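Local structure of sugar-binding transport ATP-binding protein (Pyrococcus horikoshii, 1V43) at residues 101-106 with 148-153; 126-131 with 154-159. The protein probably binds and hydrolyses ATP as the ATPase subunit of an ABC transporter for sugar uptake. All blocks are in the same frame, centred on the assembly; numbering follows the deposited sequence.

Contact 1: 101-106 with 148-153; sequences YENIAF and QRVAVA
In the helical subdomain of this ABC ATPase, N103 and I104 of helix 100-105 pack against V150 and A153 of helix 147-156. The second helix follows the LSGGQ signature sequence of the family. The axes of the short segments 101-105 and 148-153 approach to 9.2 Å, with 36° between their directions. The closest CA pair is I104 with A153, at 6.4 Å. V150 and A153 are three residues apart and so offer one face of their helix. I104 is the main side chain in the interface. Its CG1 lies anti to the carbonyl carbon (chi1 -58°). The extended chi2 carries CD1 of I104 to 3.6 Å from CB of A153. The small alanine lets the isoleucine tip come in close to the helix. CG1 of I104 also lies 4.2 Å from CG1 of V150. CG2 of I104 faces the backbone carbonyl of A153, 4.0 Å from its O. One isoleucine therefore covers both the methyl and the carbonyl side of A153. An alanine at I104 would remove both branches, and this would probably open a gap over A153 and leave V150 CG1 with less apolar cover. N103 sits one residue earlier. CG of N103 lies 3.9 Å from CG1 of V150, so the valine methyl rests against the carboxamide. Beyond the pair, A153 also touches A125 of helix 115-128, and I104 reaches I131 and V157. N103, I104, V150 and A153 are all buried. The two segments bury 179 Å² between them and share only van der Waals contacts. Their fit thus rests on shape, mostly that of aliphatic groups, with the N103 carboxamide at one edge of the patch packed against a methyl.

Contact 2: 126-131 with 154-159; sequences AELLQI and RAIVVE
L128 and I156 have the closest CA atoms of 126-131 and 154-159, at 9.5 Å, so the backbones stay apart and only side chains bridge the space. The meeting point on the second segment is one methyl, CD1 of I156. CD1 of I156 lies 3.8 Å from CD1 of L128 and 3.9 Å from CD2 of L129. CD1 of L128 and CD2 of L129 are 5.7 Å apart, and the isoleucine end touches both. The ends of L129 and I156 meet head on, while L128 comes in at a slant. The chi1 of I156 (81°) tucks CG1 in between the backbone N and the carbonyl carbon. The extended chi2 (173°) then sends CD1 out to the leucines. The contact joins the C-terminal parts of two helices of the helical subdomain, 115-128 and 147-156. The first helix closes with a Schellman motif: Q130 has positive phi, and I131 N bonds back to A126 O at 2.9 Å. Q130 N also bonds to E127 O at 3.0 Å. On the other side, a type I beta turn runs from I156 to E159, and E159 N bonds to I156 O at 2.9 Å. Helix 174-191 adds to the apolar surface, with L191 touching both L128 and I156. The carboxylate of E159 forms a salt bridge with R121 of helix 115-128, a second tie between that helix and the turn.

From the N terminus, the chain runs through 101-106, 126-131, 148-153 and 154-159. Contact 1 pairs the first segment with the third and closes a loop of 41 residues. Contact 2 pairs the second with the fourth and closes one of 22. The two loops therefore cross. Both contacts use helix 147-156: contact 1 brings helix 100-105 to its middle, and contact 2 brings the end of helix 115-128 to its last turn. Their centres are 7 Å apart. R149 links them directly, since its NE and NH2 probably bond to the carbonyls of L129 and Q130. Three helices of the helical subdomain are joined in this way.

Contact 1: 101-106 with 148-153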
loop_
_atom_site.group_PDB
_atom_site.type_symbol
_atom_site.label_atom_id
_atom_site.label_comp_id
_atom_site.label_asym_id
_atom_site.label_seq_id
_atom_site.Cartn_x
_atom_site.Cartn_y
_atom_site.Cartn_z
ATOM N N TYR A 101 -19.749 -20.539 19.164
ATOM C CA TYR A 101 -20.569 -21.669 18.754
ATOM C C TYR A 101 -21.977 -21.211 18.358
ATOM O O TYR A 101 -22.555 -21.700 17.378
ATOM C CB TYR A 101 -20.681 -22.680 19.900
ATOM C CG TYR A 101 -21.433 -23.951 19.545
ATOM C CD1 TYR A 101 -20.750 -25.139 19.270
ATOM C CD2 TYR A 101 -22.832 -23.970 19.502
ATOM C CE1 TYR A 101 -21.445 -26.315 18.967
ATOM C CE2 TYR A 101 -23.542 -25.149 19.191
ATOM C CZ TYR A 101 -22.845 -26.310 18.925
ATOM O OH TYR A 101 -23.539 -27.462 18.587
ATOM N N GLU A 102 -22.537 -20.299 19.145
ATOM C CA GLU A 102 -23.876 -19.785 18.886
ATOM C C GLU A 102 -23.886 -18.867 17.667
ATOM O O GLU A 102 -24.825 -18.882 16.870
ATOM C CB GLU A 102 -24.409 -19.046 20.119
ATOM C CG GLU A 102 -24.926 -19.981 21.202
ATOM C CD GLU A 102 -26.090 -20.837 20.720
ATOM O OE1 GLU A 102 -27.144 -20.261 20.373
ATOM O OE2 GLU A 102 -25.957 -22.081 20.686
ATOM N N ASN A 103 -22.836 -18.067 17.531
ATOM C CA ASN A 103 -22.718 -17.173 16.395
ATOM C C ASN A 103 -22.768 -18.031 15.124
ATOM O O ASN A 103 -23.613 -17.826 14.252
ATOM C CB ASN A 103 -21.396 -16.409 16.474
ATOM C CG ASN A 103 -21.270 -15.348 15.398
ATOM O OD1 ASN A 103 -21.345 -15.645 14.206
ATOM N ND2 ASN A 103 -21.073 -14.103 15.815
ATOM N N ILE A 104 -21.883 -19.021 15.042
ATOM C CA ILE A 104 -21.834 -19.893 13.870
ATOM C C ILE A 104 -23.105 -20.727 13.720
ATOM O O ILE A 104 -23.481 -21.123 12.608
ATOM C CB ILE A 104 -20.620 -20.848 13.935
ATOM C CG1 ILE A 104 -19.332 -20.033 14.037
ATOM C CG2 ILE A 104 -20.588 -21.747 12.695
ATOM C CD1 ILE A 104 -18.064 -20.867 14.216
ATOM N N ALA A 105 -23.765 -20.990 14.843
ATOM C CA ALA A 105 -24.980 -21.796 14.839
ATOM C C ALA A 105 -26.215 -21.017 14.399
ATOM O O ALA A 105 -27.104 -21.583 13.768
ATOM C CB ALA A 105 -25.217 -22.388 16.228
ATOM N N PHE A 106 -26.261 -19.729 14.735
ATOM C CA PHE A 106 -27.400 -18.863 14.409
ATOM C C PHE A 106 -28.036 -19.154 13.044
ATOM O O PHE A 106 -29.227 -19.446 12.963
ATOM C CB PHE A 106 -26.980 -17.390 14.494
ATOM C CG PHE A 106 -28.132 -16.431 14.593
ATOM C CD1 PHE A 106 -29.005 -16.482 15.678
ATOM C CD2 PHE A 106 -28.334 -15.461 13.618
ATOM C CE1 PHE A 106 -30.063 -15.580 15.791
ATOM C CE2 PHE A 106 -29.391 -14.552 13.722
ATOM C CZ PHE A 106 -30.256 -14.612 14.810
ATOM N N GLN A 148 -12.758 -12.264 12.763
ATOM C CA GLN A 148 -12.833 -12.337 11.311
ATOM C C GLN A 148 -13.104 -13.785 10.915
ATOM O O GLN A 148 -14.035 -14.080 10.162
ATOM C CB GLN A 148 -11.520 -11.868 10.686
ATOM C CG GLN A 148 -11.610 -11.653 9.181
ATOM C CD GLN A 148 -12.653 -10.619 8.792
ATOM O OE1 GLN A 148 -12.601 -9.470 9.240
ATOM N NE2 GLN A 148 -13.607 -11.022 7.952
ATOM N N ARG A 149 -12.292 -14.685 11.455
ATOM C CA ARG A 149 -12.418 -16.105 11.178
ATOM C C ARG A 149 -13.802 -16.638 11.543
ATOM O O ARG A 149 -14.330 -17.524 10.867
ATOM C CB ARG A 149 -11.331 -16.863 11.938
ATOM C CG ARG A 149 -9.946 -16.276 11.723
ATOM C CD ARG A 149 -8.958 -17.262 11.111
ATOM N NE ARG A 149 -8.592 -18.329 12.036
ATOM C CZ ARG A 149 -7.884 -18.149 13.146
ATOM N NH1 ARG A 149 -7.459 -16.937 13.472
ATOM N NH2 ARG A 149 -7.603 -19.180 13.933
ATOM N N VAL A 150 -14.397 -16.090 12.602
ATOM C CA VAL A 150 -15.718 -16.529 13.043
ATOM C C VAL A 150 -16.763 -16.181 12.003
ATOM O O VAL A 150 -17.668 -16.970 11.725
ATOM C CB VAL A 150 -16.127 -15.863 14.382
ATOM C CG1 VAL A 150 -17.514 -16.356 14.804
ATOM C CG2 VAL A 150 -15.088 -16.168 15.460
ATOM N N ALA A 151 -16.640 -14.987 11.432
ATOM C CA ALA A 151 -17.573 -14.528 10.408
ATOM C C ALA A 151 -17.539 -15.458 9.197
ATOM O O ALA A 151 -18.577 -15.770 8.609
ATOM C CB ALA A 151 -17.220 -13.084 9.979
ATOM N N VAL A 152 -16.343 -15.904 8.823
ATOM C CA VAL A 152 -16.217 -16.801 7.673
ATOM C C VAL A 152 -16.813 -18.169 7.967
ATOM O O VAL A 152 -17.493 -18.732 7.116
ATOM C CB VAL A 152 -14.754 -16.998 7.250
ATOM C CG1 VAL A 152 -14.687 -17.977 6.092
ATOM C CG2 VAL A 152 -14.137 -15.667 6.861
ATOM N N ALA A 153 -16.563 -18.699 9.168
ATOM C CA ALA A 153 -17.098 -20.007 9.538
ATOM C C ALA A 153 -18.616 -19.955 9.456
ATOM O O ALA A 153 -19.259 -20.911 9.018
ATOM C CB ALA A 153 -16.654 -20.408 10.965
#

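Contact 2: 126-131 with 154-159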
loop_
_atom_site.group_PDB
_atom_site.type_symbol
_atom_site.label_atom_id
_atom_site.label_comp_id
_atom_site.label_asym_id
_atom_site.label_seq_id
_atom_site.Cartn_x
_atom_site.Cartn_y
_atom_site.Cartn_z
ATOM N N ALA A 126 -15.784 -24.802 12.335
ATOM C CA ALA A 126 -14.845 -24.311 13.329
ATOM C C ALA A 126 -13.458 -24.909 13.103
ATOM O O ALA A 126 -12.438 -24.219 13.237
ATOM C CB ALA A 126 -15.355 -24.643 14.737
ATOM N N GLU A 127 -13.413 -26.191 12.756
ATOM C CA GLU A 127 -12.134 -26.838 12.508
ATOM C C GLU A 127 -11.495 -26.230 11.251
ATOM O O GLU A 127 -10.293 -25.953 11.230
ATOM C CB GLU A 127 -12.331 -28.354 12.352
ATOM C CG GLU A 127 -11.042 -29.178 12.214
ATOM C CD GLU A 127 -10.315 -28.944 10.880
ATOM O OE1 GLU A 127 -10.993 -28.885 9.826
ATOM O OE2 GLU A 127 -9.066 -28.837 10.884
ATOM N N LEU A 128 -12.307 -26.007 10.218
ATOM C CA LEU A 128 -11.837 -25.433 8.961
ATOM C C LEU A 128 -11.230 -24.051 9.143
ATOM O O LEU A 128 -10.287 -23.696 8.451
ATOM C CB LEU A 128 -12.976 -25.358 7.939
ATOM C CG LEU A 128 -13.264 -26.692 7.255
ATOM C CD1 LEU A 128 -14.522 -26.605 6.431
ATOM C CD2 LEU A 128 -12.078 -27.066 6.393
ATOM N N LEU A 129 -11.773 -23.272 10.073
ATOM C CA LEU A 129 -11.247 -21.941 10.333
ATOM C C LEU A 129 -10.224 -21.942 11.484
ATOM O O LEU A 129 -9.701 -20.897 11.862
ATOM C CB LEU A 129 -12.402 -20.989 10.646
ATOM C CG LEU A 129 -13.152 -20.295 9.492
ATOM C CD1 LEU A 129 -12.187 -19.369 8.771
ATOM C CD2 LEU A 129 -13.763 -21.321 8.531
ATOM N N GLN A 130 -9.939 -23.123 12.032
ATOM C CA GLN A 130 -8.999 -23.256 13.141
ATOM C C GLN A 130 -9.424 -22.416 14.342
ATOM O O GLN A 130 -8.606 -21.757 14.982
ATOM C CB GLN A 130 -7.584 -22.856 12.693
ATOM C CG GLN A 130 -6.930 -23.870 11.764
ATOM C CD GLN A 130 -6.046 -23.210 10.717
ATOM O OE1 GLN A 130 -6.519 -22.403 9.908
ATOM N NE2 GLN A 130 -4.756 -23.549 10.725
ATOM N N ILE A 131 -10.715 -22.425 14.639
ATOM C CA ILE A 131 -11.210 -21.679 15.787
ATOM C C ILE A 131 -11.952 -22.602 16.753
ATOM O O ILE A 131 -12.719 -22.129 17.581
ATOM C CB ILE A 131 -12.166 -20.541 15.354
ATOM C CG1 ILE A 131 -13.222 -21.093 14.394
ATOM C CG2 ILE A 131 -11.377 -19.393 14.710
ATOM C CD1 ILE A 131 -14.377 -20.152 14.146
ATOM N N ARG A 154 -19.190 -18.833 9.874
ATOM C CA ARG A 154 -20.642 -18.679 9.832
ATOM C C ARG A 154 -21.143 -18.659 8.394
ATOM O O ARG A 154 -22.191 -19.222 8.086
ATOM C CB ARG A 154 -21.071 -17.393 10.534
ATOM C CG ARG A 154 -22.581 -17.192 10.528
ATOM C CD ARG A 154 -22.970 -16.004 11.389
ATOM N NE ARG A 154 -22.253 -14.799 10.987
ATOM C CZ ARG A 154 -22.218 -13.672 11.693
ATOM N NH1 ARG A 154 -22.863 -13.585 12.852
ATOM N NH2 ARG A 154 -21.532 -12.631 11.234
ATOM N N ALA A 155 -20.387 -18.007 7.512
ATOM C CA ALA A 155 -20.783 -17.950 6.108
ATOM C C ALA A 155 -20.725 -19.338 5.483
ATOM O O ALA A 155 -21.616 -19.716 4.725
ATOM C CB ALA A 155 -19.885 -16.970 5.327
ATOM N N ILE A 156 -19.701 -20.126 5.808
ATOM C CA ILE A 156 -19.623 -21.451 5.197
ATOM C C ILE A 156 -20.395 -22.550 5.910
ATOM O O ILE A 156 -20.576 -23.633 5.349
ATOM C CB ILE A 156 -18.161 -21.941 5.030
ATOM C CG1 ILE A 156 -17.620 -22.518 6.350
ATOM C CG2 ILE A 156 -17.303 -20.795 4.546
ATOM C CD1 ILE A 156 -16.257 -23.176 6.208
ATOM N N VAL A 157 -20.855 -22.288 7.130
ATOM C CA VAL A 157 -21.574 -23.319 7.884
ATOM C C VAL A 157 -22.835 -23.851 7.190
ATOM O O VAL A 157 -23.226 -25.001 7.419
ATOM C CB VAL A 157 -21.935 -22.831 9.326
ATOM C CG1 VAL A 157 -23.228 -22.052 9.320
ATOM C CG2 VAL A 157 -22.010 -24.025 10.280
ATOM N N VAL A 158 -23.454 -23.034 6.333
ATOM C CA VAL A 158 -24.658 -23.463 5.617
ATOM C C VAL A 158 -24.333 -24.268 4.362
ATOM O O VAL A 158 -25.230 -24.782 3.695
ATOM C CB VAL A 158 -25.550 -22.258 5.201
ATOM C CG1 VAL A 158 -25.948 -21.456 6.435
ATOM C CG2 VAL A 158 -24.816 -21.368 4.207
ATOM N N GLU A 159 -23.051 -24.379 4.039
ATOM C CA GLU A 159 -22.636 -25.121 2.853
ATOM C C GLU A 159 -23.308 -24.526 1.603
ATOM O O GLU A 159 -24.035 -25.204 0.876
ATOM C CB GLU A 159 -23.013 -26.594 3.004
ATOM C CG GLU A 159 -22.557 -27.217 4.316
ATOM C CD GLU A 159 -22.683 -28.729 4.314
ATOM O OE1 GLU A 159 -21.767 -29.404 3.795
ATOM O OE2 GLU A 159 -23.704 -29.240 4.818
#